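Local coordinates for acyl-CoA N-acyltransferases (NAT) superfamily protein (Arabidopsis thaliana, PDB 6TH0), which binds acetyl-CoA and, as an N-alpha-acetyltransferase of the NAA60 type, probably acetylates N-terminal methionines of transmembrane proteins and lysine side chains, at residues 10-14 against 38-42; 18-23 against 62-66; 22-27 against 98-103. One frame throughout, in Å; residues are numbered along the deposited sequence.

Contact 1 (10-14 against 38-42)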
loop_
_atom_site.group_PDB
_atom_site.type_symbol
_atom_site.label_atom_id
_atom_site.label_comp_id
_atom_site.label_asym_id
_atom_site.label_seq_id
_atom_site.Cartn_x
_atom_site.Cartn_y
_atom_site.Cartn_z
ATOM N N PRO A 10 -0.621 -7.289 -11.794
ATOM C CA PRO A 10 -0.895 -5.853 -11.751
ATOM C C PRO A 10 -2.390 -5.599 -11.859
ATOM O O PRO A 10 -3.127 -6.341 -12.513
ATOM C CB PRO A 10 -0.142 -5.304 -12.964
ATOM C CG PRO A 10 0.905 -6.355 -13.274
ATOM C CD PRO A 10 0.256 -7.660 -12.917
ATOM N N ILE A 11 -2.847 -4.548 -11.188
ATOM C CA ILE A 11 -4.224 -4.119 -11.394
ATOM C C ILE A 11 -4.361 -3.500 -12.780
ATOM O O ILE A 11 -3.472 -2.775 -13.254
ATOM C CB ILE A 11 -4.650 -3.149 -10.283
ATOM C CG1 ILE A 11 -4.648 -3.891 -8.950
ATOM C CG2 ILE A 11 -6.073 -2.636 -10.548
ATOM C CD1 ILE A 11 -5.024 -3.041 -7.761
ATOM N N ASN A 12 -5.450 -3.816 -13.464
ATOM C CA ASN A 12 -5.708 -3.298 -14.802
ATOM C C ASN A 12 -7.104 -2.705 -14.879
ATOM O O ASN A 12 -7.902 -2.832 -13.946
ATOM C CB ASN A 12 -5.522 -4.393 -15.868
ATOM C CG ASN A 12 -6.425 -5.585 -15.654
ATOM O OD1 ASN A 12 -7.642 -5.490 -15.815
ATOM N ND2 ASN A 12 -5.834 -6.720 -15.294
ATOM N N PRO A 13 -7.432 -2.037 -15.989
ATOM C CA PRO A 13 -8.729 -1.340 -16.067
ATOM C C PRO A 13 -9.940 -2.231 -15.846
ATOM O O PRO A 13 -10.960 -1.741 -15.348
ATOM C CB PRO A 13 -8.717 -0.748 -17.481
ATOM C CG PRO A 13 -7.258 -0.541 -17.768
ATOM C CD PRO A 13 -6.552 -1.697 -17.118
ATOM N N SER A 14 -9.878 -3.514 -16.202
ATOM C CA SER A 14 -11.044 -4.361 -15.989
ATOM C C SER A 14 -11.350 -4.572 -14.510
ATOM O O SER A 14 -12.455 -5.028 -14.186
ATOM C CB SER A 14 -10.849 -5.715 -16.668
ATOM O OG SER A 14 -9.896 -6.495 -15.964
ATOM N N ASN A 38 -6.742 6.572 -11.774
ATOM C CA ASN A 38 -5.288 6.651 -11.676
ATOM C C ASN A 38 -4.689 5.280 -11.389
ATOM O O ASN A 38 -3.724 4.864 -12.038
ATOM C CB ASN A 38 -4.922 7.660 -10.588
ATOM C CG ASN A 38 -3.420 7.904 -10.455
ATOM O OD1 ASN A 38 -2.580 7.351 -11.190
ATOM N ND2 ASN A 38 -3.082 8.809 -9.541
ATOM N N VAL A 39 -5.286 4.537 -10.463
ATOM C CA VAL A 39 -4.739 3.237 -10.079
ATOM C C VAL A 39 -4.723 2.295 -11.280
ATOM O O VAL A 39 -3.683 1.729 -11.631
ATOM C CB VAL A 39 -5.544 2.634 -8.913
ATOM C CG1 VAL A 39 -5.136 1.189 -8.669
ATOM C CG2 VAL A 39 -5.371 3.448 -7.632
ATOM N N VAL A 40 -5.876 2.124 -11.941
ATOM C CA VAL A 40 -5.973 1.120 -13.000
ATOM C C VAL A 40 -5.213 1.539 -14.251
ATOM O O VAL A 40 -4.850 0.685 -15.071
ATOM C CB VAL A 40 -7.448 0.837 -13.331
ATOM C CG1 VAL A 40 -8.190 0.415 -12.052
ATOM C CG2 VAL A 40 -8.102 2.060 -14.006
ATOM N N ASN A 41 -4.986 2.835 -14.437
ATOM C CA ASN A 41 -4.207 3.349 -15.557
ATOM C C ASN A 41 -2.711 3.393 -15.271
ATOM O O ASN A 41 -1.921 3.589 -16.203
ATOM C CB ASN A 41 -4.717 4.733 -15.951
ATOM C CG ASN A 41 -6.109 4.674 -16.549
ATOM O OD1 ASN A 41 -6.436 3.740 -17.277
ATOM N ND2 ASN A 41 -6.940 5.662 -16.232
ATOM N N GLY A 42 -2.310 3.197 -14.018
ATOM C CA GLY A 42 -0.894 3.085 -13.673
ATOM C C GLY A 42 -0.174 4.422 -13.695
ATOM O O GLY A 42 -0.615 5.395 -13.075
#
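Val-39 meets Ile-11 methyl to methyl, CG1 of the valine lying 4.3 Å from CD1 of the isoleucine. The isoleucine reaches that far because its CG1 stands beside the backbone N (chi1 -65°) and CD1 continues the chain in an extended line; its other branch, CG2, is left for the next residue of the helix. Val-40 is covered more by the loop than Val-39 is. Its CG1 lies 4.0 Å from Ile-11 CG2, the two side chains crossing at a slant, while its CB rests 3.7 Å from Asn-12 O and its CG2 4.0 Å from Pro-13 CA, so that the valine sits directly against the Asn-12 to Pro-13 peptide. In this GNAT domain the loop behind the edge strand 6-10 is thereby packed on the last turn of helix 33-41, and Leu-16 and Leu-19 of helix 16-26 also touch Val-40. The carbonyl of Val-40 faces the proline ring, with Val-40 O 3.6 Å from Pro-13 CD; no hydrogen bond joins the two segments. On the loop side, the CB of Asn-12 points away from the helix, and its backbone N is bonded to Asp-15. Asn-41 starts out away from the loop, yet its OD1 comes within 4.4 Å of Pro-13 CG, a loose contact, and its ND2 bonds weakly to Gln-37.

Contact 2 (18-23 against 62-66)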
loop_
_atom_site.group_PDB
_atom_site.type_symbol
_atom_site.label_atom_id
_atom_site.label_comp_id
_atom_site.label_asym_id
_atom_site.label_seq_id
_atom_site.Cartn_x
_atom_site.Cartn_y
_atom_site.Cartn_z
ATOM N N ARG A 18 -14.710 -3.542 -9.418
ATOM C CA ARG A 18 -14.434 -4.302 -8.201
ATOM C C ARG A 18 -13.517 -3.528 -7.262
ATOM O O ARG A 18 -13.743 -3.496 -6.048
ATOM C CB ARG A 18 -13.829 -5.659 -8.560
ATOM C CG ARG A 18 -13.246 -6.427 -7.377
ATOM C CD ARG A 18 -14.342 -6.942 -6.445
ATOM N NE ARG A 18 -13.805 -7.987 -5.577
ATOM C CZ ARG A 18 -14.461 -8.513 -4.544
ATOM N NH1 ARG A 18 -15.682 -8.090 -4.252
ATOM N NH2 ARG A 18 -13.901 -9.466 -3.816
ATOM N N LEU A 19 -12.483 -2.884 -7.807
ATOM C CA LEU A 19 -11.549 -2.129 -6.982
ATOM C C LEU A 19 -12.254 -1.020 -6.220
ATOM O O LEU A 19 -12.021 -0.839 -5.013
ATOM C CB LEU A 19 -10.431 -1.538 -7.852
ATOM C CG LEU A 19 -9.237 -0.933 -7.107
ATOM C CD1 LEU A 19 -8.420 -1.954 -6.313
ATOM C CD2 LEU A 19 -8.361 -0.120 -8.075
ATOM N N GLU A 20 -13.107 -0.256 -6.905
ATOM C CA GLU A 20 -13.808 0.823 -6.225
ATOM C C GLU A 20 -14.710 0.255 -5.148
ATOM O O GLU A 20 -14.746 0.756 -4.020
ATOM C CB GLU A 20 -14.648 1.644 -7.197
ATOM C CG GLU A 20 -13.890 2.587 -8.110
ATOM C CD GLU A 20 -14.840 3.365 -9.003
ATOM O OE1 GLU A 20 -15.650 2.724 -9.710
ATOM O OE2 GLU A 20 -14.795 4.615 -8.982
ATOM N N GLN A 21 -15.402 -0.828 -5.476
ATOM C CA GLN A 21 -16.383 -1.403 -4.560
ATOM C C GLN A 21 -15.719 -1.929 -3.290
ATOM O O GLN A 21 -16.190 -1.662 -2.179
ATOM C CB GLN A 21 -17.144 -2.497 -5.304
ATOM C CG GLN A 21 -17.994 -3.419 -4.467
ATOM C CD GLN A 21 -17.817 -4.861 -4.903
ATOM O OE1 GLN A 21 -17.004 -5.595 -4.338
ATOM N NE2 GLN A 21 -18.556 -5.268 -5.928
ATOM N N ILE A 22 -14.621 -2.676 -3.434
ATOM C CA ILE A 22 -13.932 -3.232 -2.271
ATOM C C ILE A 22 -13.335 -2.124 -1.406
ATOM O O ILE A 22 -13.340 -2.220 -0.173
ATOM C CB ILE A 22 -12.879 -4.266 -2.706
ATOM C CG1 ILE A 22 -12.454 -5.115 -1.496
ATOM C CG2 ILE A 22 -11.654 -3.570 -3.333
ATOM C CD1 ILE A 22 -11.686 -6.367 -1.870
ATOM N N HIS A 23 -12.773 -1.070 -2.019
ATOM C CA HIS A 23 -12.311 0.051 -1.205
ATOM C C HIS A 23 -13.447 0.638 -0.368
ATOM O O HIS A 23 -13.286 0.883 0.835
ATOM C CB HIS A 23 -11.672 1.131 -2.075
ATOM C CG HIS A 23 -10.231 0.867 -2.400
ATOM N ND1 HIS A 23 -9.830 -0.098 -3.301
ATOM C CD2 HIS A 23 -9.094 1.434 -1.927
ATOM C CE1 HIS A 23 -8.510 -0.102 -3.382
ATOM N NE2 HIS A 23 -8.037 0.819 -2.559
ATOM N N GLU A 62 -11.640 -12.206 -10.517
ATOM C CA GLU A 62 -12.009 -11.102 -9.639
ATOM C C GLU A 62 -11.041 -11.006 -8.468
ATOM O O GLU A 62 -10.760 -12.007 -7.804
ATOM C CB GLU A 62 -13.439 -11.294 -9.133
ATOM C CG GLU A 62 -13.998 -10.115 -8.346
ATOM C CD GLU A 62 -15.356 -10.408 -7.728
ATOM O OE1 GLU A 62 -15.475 -11.418 -7.005
ATOM O OE2 GLU A 62 -16.308 -9.637 -7.980
ATOM N N LEU A 63 -10.513 -9.812 -8.215
ATOM C CA LEU A 63 -9.521 -9.685 -7.155
ATOM C C LEU A 63 -10.163 -9.884 -5.784
ATOM O O LEU A 63 -11.318 -9.512 -5.554
ATOM C CB LEU A 63 -8.820 -8.322 -7.222
ATOM C CG LEU A 63 -9.618 -7.035 -6.999
ATOM C CD1 LEU A 63 -9.714 -6.708 -5.529
ATOM C CD2 LEU A 63 -8.970 -5.872 -7.755
ATOM N N ILE A 64 -9.410 -10.494 -4.871
ATOM C CA ILE A 64 -9.825 -10.640 -3.483
ATOM C C ILE A 64 -8.847 -9.962 -2.526
ATOM O O ILE A 64 -9.006 -10.038 -1.304
ATOM C CB ILE A 64 -10.040 -12.128 -3.131
ATOM C CG1 ILE A 64 -8.850 -12.983 -3.562
ATOM C CG2 ILE A 64 -11.296 -12.640 -3.823
ATOM C CD1 ILE A 64 -7.628 -12.849 -2.678
ATOM N N GLY A 65 -7.858 -9.265 -3.068
ATOM C CA GLY A 65 -6.934 -8.491 -2.261
ATOM C C GLY A 65 -6.274 -7.480 -3.169
ATOM O O GLY A 65 -6.275 -7.632 -4.390
ATOM N N PHE A 66 -5.741 -6.422 -2.563
ATOM C CA PHE A 66 -5.145 -5.361 -3.368
ATOM C C PHE A 66 -4.121 -4.623 -2.523
ATOM O O PHE A 66 -4.203 -4.611 -1.293
ATOM C CB PHE A 66 -6.220 -4.381 -3.862
ATOM C CG PHE A 66 -6.950 -3.723 -2.760
ATOM C CD1 PHE A 66 -6.442 -2.579 -2.165
ATOM C CD2 PHE A 66 -8.107 -4.294 -2.238
ATOM C CE1 PHE A 66 -7.100 -1.987 -1.090
ATOM C CE2 PHE A 66 -8.761 -3.707 -1.179
ATOM C CZ PHE A 66 -8.278 -2.549 -0.613
#
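Arg-18 grips the backbone carbonyl of Leu-63 side-on, NE at 2.9 Å and NH2 at 3.1 Å from Leu-63 O, with the oxygen at the edge of the guanidinium and in its plane. A bend at chi2 (71°) brings the group alongside the strand. The third nitrogen, NH1, turns back to its own helix and donates to Gln-21 OE1 at 2.8 Å, somewhat tilted from the plane. Glu-62 does not bond to the guanidinium edge; its carboxylate stacks over one face, the planes only 16° apart, and the long salt bridge from Arg-18 NE to Glu-62 OE2, 3.8 Å, is one of charge alone. The other carboxylate oxygen, OE1, pairs with Arg-55. Helix 16-26, the first helix of the GNAT fold, is fastened in this way to the beginning of strand 63-73, where Ile-64 and Gly-65 form a classic beta bulge opposite Ala-50. Further along, both ring nitrogens of the buried His-23 are satisfied: ND1 bonds to Leu-19 O at 2.9 Å, reaching it from the opposite face of the carbonyl to His-23 N, and NE2 pairs with Thr-99. With its rotation so fixed, the imidazole makes an offset stack with Phe-66, centroids 4.2 Å apart and planes at 30°. Ile-22 CG2 presses obliquely on the phenyl ring, 3.6 Å from Phe-66 CE2, and Leu-19 CD1 packs against both Phe-66 CB and Leu-63 CD2.

Contact 3 (22-27 against 98-103). With ACO (acetyl coenzyme *a), chain C.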
loop_
_atom_site.group_PDB
_atom_site.type_symbol
_atom_site.label_atom_id
_atom_site.label_comp_id
_atom_site.label_asym_id
_atom_site.label_seq_id
_atom_site.Cartn_x
_atom_site.Cartn_y
_atom_site.Cartn_z
ATOM N N ILE A 22 -14.621 -2.676 -3.434
ATOM C CA ILE A 22 -13.932 -3.232 -2.271
ATOM C C ILE A 22 -13.335 -2.124 -1.406
ATOM O O ILE A 22 -13.340 -2.220 -0.173
ATOM C CB ILE A 22 -12.879 -4.266 -2.706
ATOM C CG1 ILE A 22 -12.454 -5.115 -1.496
ATOM C CG2 ILE A 22 -11.654 -3.570 -3.333
ATOM C CD1 ILE A 22 -11.686 -6.367 -1.870
ATOM N N HIS A 23 -12.773 -1.070 -2.019
ATOM C CA HIS A 23 -12.311 0.051 -1.205
ATOM C C HIS A 23 -13.447 0.638 -0.368
ATOM O O HIS A 23 -13.286 0.883 0.835
ATOM C CB HIS A 23 -11.672 1.131 -2.075
ATOM C CG HIS A 23 -10.231 0.867 -2.400
ATOM N ND1 HIS A 23 -9.830 -0.098 -3.301
ATOM C CD2 HIS A 23 -9.094 1.434 -1.927
ATOM C CE1 HIS A 23 -8.510 -0.102 -3.382
ATOM N NE2 HIS A 23 -8.037 0.819 -2.559
ATOM N N ARG A 24 -14.597 0.879 -0.992
ATOM C CA ARG A 24 -15.734 1.413 -0.259
ATOM C C ARG A 24 -16.126 0.480 0.875
ATOM O O ARG A 24 -16.496 0.929 1.970
ATOM C CB ARG A 24 -16.909 1.626 -1.216
ATOM C CG ARG A 24 -18.245 1.851 -0.535
ATOM C CD ARG A 24 -18.260 3.082 0.357
ATOM N NE ARG A 24 -18.105 4.319 -0.402
ATOM C CZ ARG A 24 -18.376 5.528 0.077
ATOM N NH1 ARG A 24 -18.822 5.670 1.316
ATOM N NH2 ARG A 24 -18.200 6.596 -0.685
ATOM N N ASP A 25 -16.033 -0.828 0.638
ATOM C CA ASP A 25 -16.579 -1.767 1.611
ATOM C C ASP A 25 -15.626 -2.018 2.778
ATOM O O ASP A 25 -16.089 -2.231 3.906
ATOM C CB ASP A 25 -16.894 -3.101 0.931
ATOM C CG ASP A 25 -18.142 -3.065 0.073
ATOM O OD1 ASP A 25 -18.920 -2.075 0.085
ATOM O OD2 ASP A 25 -18.385 -4.081 -0.614
ATOM N N ILE A 26 -14.309 -2.030 2.544
ATOM C CA ILE A 26 -13.390 -2.452 3.608
ATOM C C ILE A 26 -12.293 -1.449 3.919
ATOM O O ILE A 26 -11.607 -1.588 4.945
ATOM C CB ILE A 26 -12.762 -3.831 3.313
ATOM C CG1 ILE A 26 -11.620 -3.735 2.289
ATOM C CG2 ILE A 26 -13.837 -4.838 2.838
ATOM C CD1 ILE A 26 -10.943 -5.081 2.060
ATOM N N PHE A 27 -12.084 -0.444 3.058
ATOM C CA PHE A 27 -10.986 0.463 3.347
ATOM C C PHE A 27 -11.526 1.748 3.957
ATOM O O PHE A 27 -12.307 2.464 3.311
ATOM C CB PHE A 27 -10.169 0.766 2.094
ATOM C CG PHE A 27 -8.825 1.328 2.421
ATOM C CD1 PHE A 27 -7.819 0.497 2.864
ATOM C CD2 PHE A 27 -8.592 2.692 2.366
ATOM C CE1 PHE A 27 -6.570 1.016 3.222
ATOM C CE2 PHE A 27 -7.369 3.206 2.722
ATOM C CZ PHE A 27 -6.358 2.366 3.151
ATOM N N LEU A 98 -0.488 3.366 -0.333
ATOM C CA LEU A 98 -1.716 4.126 -0.171
ATOM C C LEU A 98 -2.797 3.262 0.481
ATOM O O LEU A 98 -3.339 3.614 1.531
ATOM C CB LEU A 98 -2.219 4.606 -1.524
ATOM C CG LEU A 98 -1.310 5.602 -2.278
ATOM C CD1 LEU A 98 -1.603 5.539 -3.754
ATOM C CD2 LEU A 98 -1.621 6.988 -1.761
ATOM N N THR A 99 -3.122 2.136 -0.144
ATOM C CA THR A 99 -4.188 1.287 0.378
ATOM C C THR A 99 -3.760 -0.172 0.343
ATOM O O THR A 99 -2.886 -0.580 -0.421
ATOM C CB THR A 99 -5.489 1.459 -0.408
ATOM O OG1 THR A 99 -5.357 0.875 -1.711
ATOM C CG2 THR A 99 -5.879 2.931 -0.535
ATOM N N LEU A 100 -4.401 -0.964 1.205
ATOM C CA LEU A 100 -4.128 -2.389 1.310
ATOM C C LEU A 100 -5.381 -3.011 1.897
ATOM O O LEU A 100 -5.933 -2.441 2.834
ATOM C CB LEU A 100 -2.921 -2.656 2.213
ATOM C CG LEU A 100 -2.703 -4.076 2.703
ATOM C CD1 LEU A 100 -2.155 -4.935 1.575
ATOM C CD2 LEU A 100 -1.758 -4.085 3.896
ATOM N N GLY A 101 -5.846 -4.121 1.328
ATOM C CA GLY A 101 -7.023 -4.794 1.858
ATOM C C GLY A 101 -7.125 -6.205 1.338
ATOM O O GLY A 101 -6.678 -6.507 0.228
ATOM N N VAL A 102 -7.749 -7.075 2.136
ATOM C CA VAL A 102 -8.051 -8.451 1.761
ATOM C C VAL A 102 -9.515 -8.698 2.127
ATOM O O VAL A 102 -9.974 -8.238 3.176
ATOM C CB VAL A 102 -7.107 -9.452 2.468
ATOM C CG1 VAL A 102 -7.470 -10.878 2.129
ATOM C CG2 VAL A 102 -5.609 -9.171 2.116
ATOM N N VAL A 103 -10.273 -9.363 1.248
ATOM C CA VAL A 103 -11.677 -9.583 1.587
ATOM C C VAL A 103 -11.762 -10.475 2.829
ATOM O O VAL A 103 -10.963 -11.396 3.033
ATOM C CB VAL A 103 -12.527 -10.170 0.444
ATOM C CG1 VAL A 103 -12.433 -9.325 -0.856
ATOM C CG2 VAL A 103 -12.202 -11.618 0.195
HETATM N N1A ACO C . -2.583 -19.636 9.692
HETATM C C2A ACO C . -3.063 -18.851 10.716
HETATM N N3A ACO C . -2.939 -17.532 10.949
HETATM C C4A ACO C . -2.195 -16.902 9.960
HETATM C C5A ACO C . -1.632 -17.580 8.833
HETATM C C6A ACO C . -1.855 -18.968 8.742
HETATM N N6A ACO C . -1.342 -19.673 7.685
HETATM N N7A ACO C . -0.937 -16.693 8.001
HETATM C C8A ACO C . -1.079 -15.499 8.615
HETATM N N9A ACO C . -1.821 -15.572 9.794
HETATM C C1B ACO C . -2.157 -14.483 10.713
HETATM C C2B ACO C . -0.985 -13.415 10.908
HETATM O O2B ACO C . -0.081 -13.881 11.820
HETATM C C3B ACO C . -1.960 -12.315 11.542
HETATM O O3B ACO C . -2.237 -12.778 12.771
HETATM P P3B ACO C . -2.519 -11.435 13.997
HETATM O O7A ACO C . -3.865 -11.023 13.463
HETATM O O8A ACO C . -2.498 -12.160 15.332
HETATM O O9A ACO C . -1.373 -10.516 13.648
HETATM C C4B ACO C . -3.200 -12.386 10.587
HETATM O O4B ACO C . -3.319 -13.787 10.176
HETATM C C5B ACO C . -3.065 -11.421 9.394
HETATM O O5B ACO C . -1.872 -11.623 8.704
HETATM P P1A ACO C . -2.201 -11.681 7.088
HETATM O O1A ACO C . -3.094 -12.831 6.805
HETATM O O2A ACO C . -0.894 -11.508 6.366
HETATM O O3A ACO C . -3.088 -10.316 6.619
HETATM P P2A ACO C . -4.546 -10.593 6.052
HETATM O O4A ACO C . -4.528 -11.120 4.664
HETATM O O5A ACO C . -5.506 -11.166 7.061
HETATM O O6A ACO C . -5.170 -8.994 5.788
HETATM C CBP ACO C . -5.444 -6.719 6.525
HETATM C CCP ACO C . -4.706 -8.110 6.750
HETATM C CDP ACO C . -4.947 -6.155 5.214
HETATM C CEP ACO C . -5.134 -5.760 7.675
HETATM C CAP ACO C . -6.955 -7.069 6.464
HETATM O OAP ACO C . -7.456 -7.400 7.756
HETATM C C9P ACO C . -7.842 -5.947 5.930
HETATM O O9P ACO C . -8.145 -5.911 4.757
HETATM N N8P ACO C . -8.352 -5.027 6.822
HETATM C C7P ACO C . -9.237 -3.902 6.374
HETATM C C6P ACO C . -8.477 -2.941 5.507
HETATM C C5P ACO C . -7.413 -2.338 6.355
HETATM O O5P ACO C . -7.534 -2.061 7.538
HETATM N N4P ACO C . -6.207 -2.093 5.728
HETATM C C3P ACO C . -5.165 -1.521 6.578
HETATM C C2P ACO C . -4.260 -0.676 5.755
HETATM S S1P ACO C . -2.977 0.045 6.891
HETATM C C ACO C . -3.893 1.523 7.325
HETATM O O ACO C . -4.406 1.681 8.405
HETATM C CH3 ACO C . -4.050 2.518 6.295
#
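Phe-27, with CG anti to the backbone N (chi1 -162°), swings its ring from the end of helix 16-26 onto Thr-99, whose own first torsion (71°) turns OG1 to His-23 and leaves CB and CG2 for the aromatic face. Thr-99 CB makes a CH-pi contact 3.9 Å from the Phe-27 centroid, 15° off the normal, while Leu-100 O lies at the ring edge, 3.5 Å from Phe-27 CD1. Thr-99 OG1 meets His-23 NE2 at 2.8 Å in the imidazole plane and also bonds to Thr-68. Ile-26 CD1 lies over Gly-101, where a beta carbon would clash, and reaches to 3.5 Å from Val-102 O. Phe-27 CE1 also touches acetyl-CoA, 3.8 Å from C2P. A serine in place of Phe-27 would probably open a gap beside the thioester arm and leave the methyl of Thr-99 without its aromatic cover. The strand backbone holds the pantetheine like an additional strand: acetyl-CoA N4P donates to Leu-100 O at 2.9 Å, and Val-102 N to acetyl-CoA O9P at 2.9 Å, the cofactor site characteristic of GNAT acetyltransferases.

How the contacts relate
Helix 16-26 supplies one side of contacts 2 and 3 and packs against contact 1. Leu-19 joins contact 1 to contact 2: its CD2 lies 3.5 Å from Val-39 CG1 and its CD1 3.8 Å from Ile-11 CD1. Contacts 2 and 3, centres about 7 Å apart, share Ile-22 and His-23 and use neighbouring strands of one sheet, bridged by probable hydrogen bonds from Val-103 N to Ile-64 O and from Phe-66 N to Gly-101 O, each 2.9 Å. Proximity to the cofactor falls off from contact 3 to contact 1: contact 3 touches acetyl-CoA, the Phe-66 side chain in contact 2 is about 6 Å from it, and that of Ile-11 in contact 1 about 13 Å.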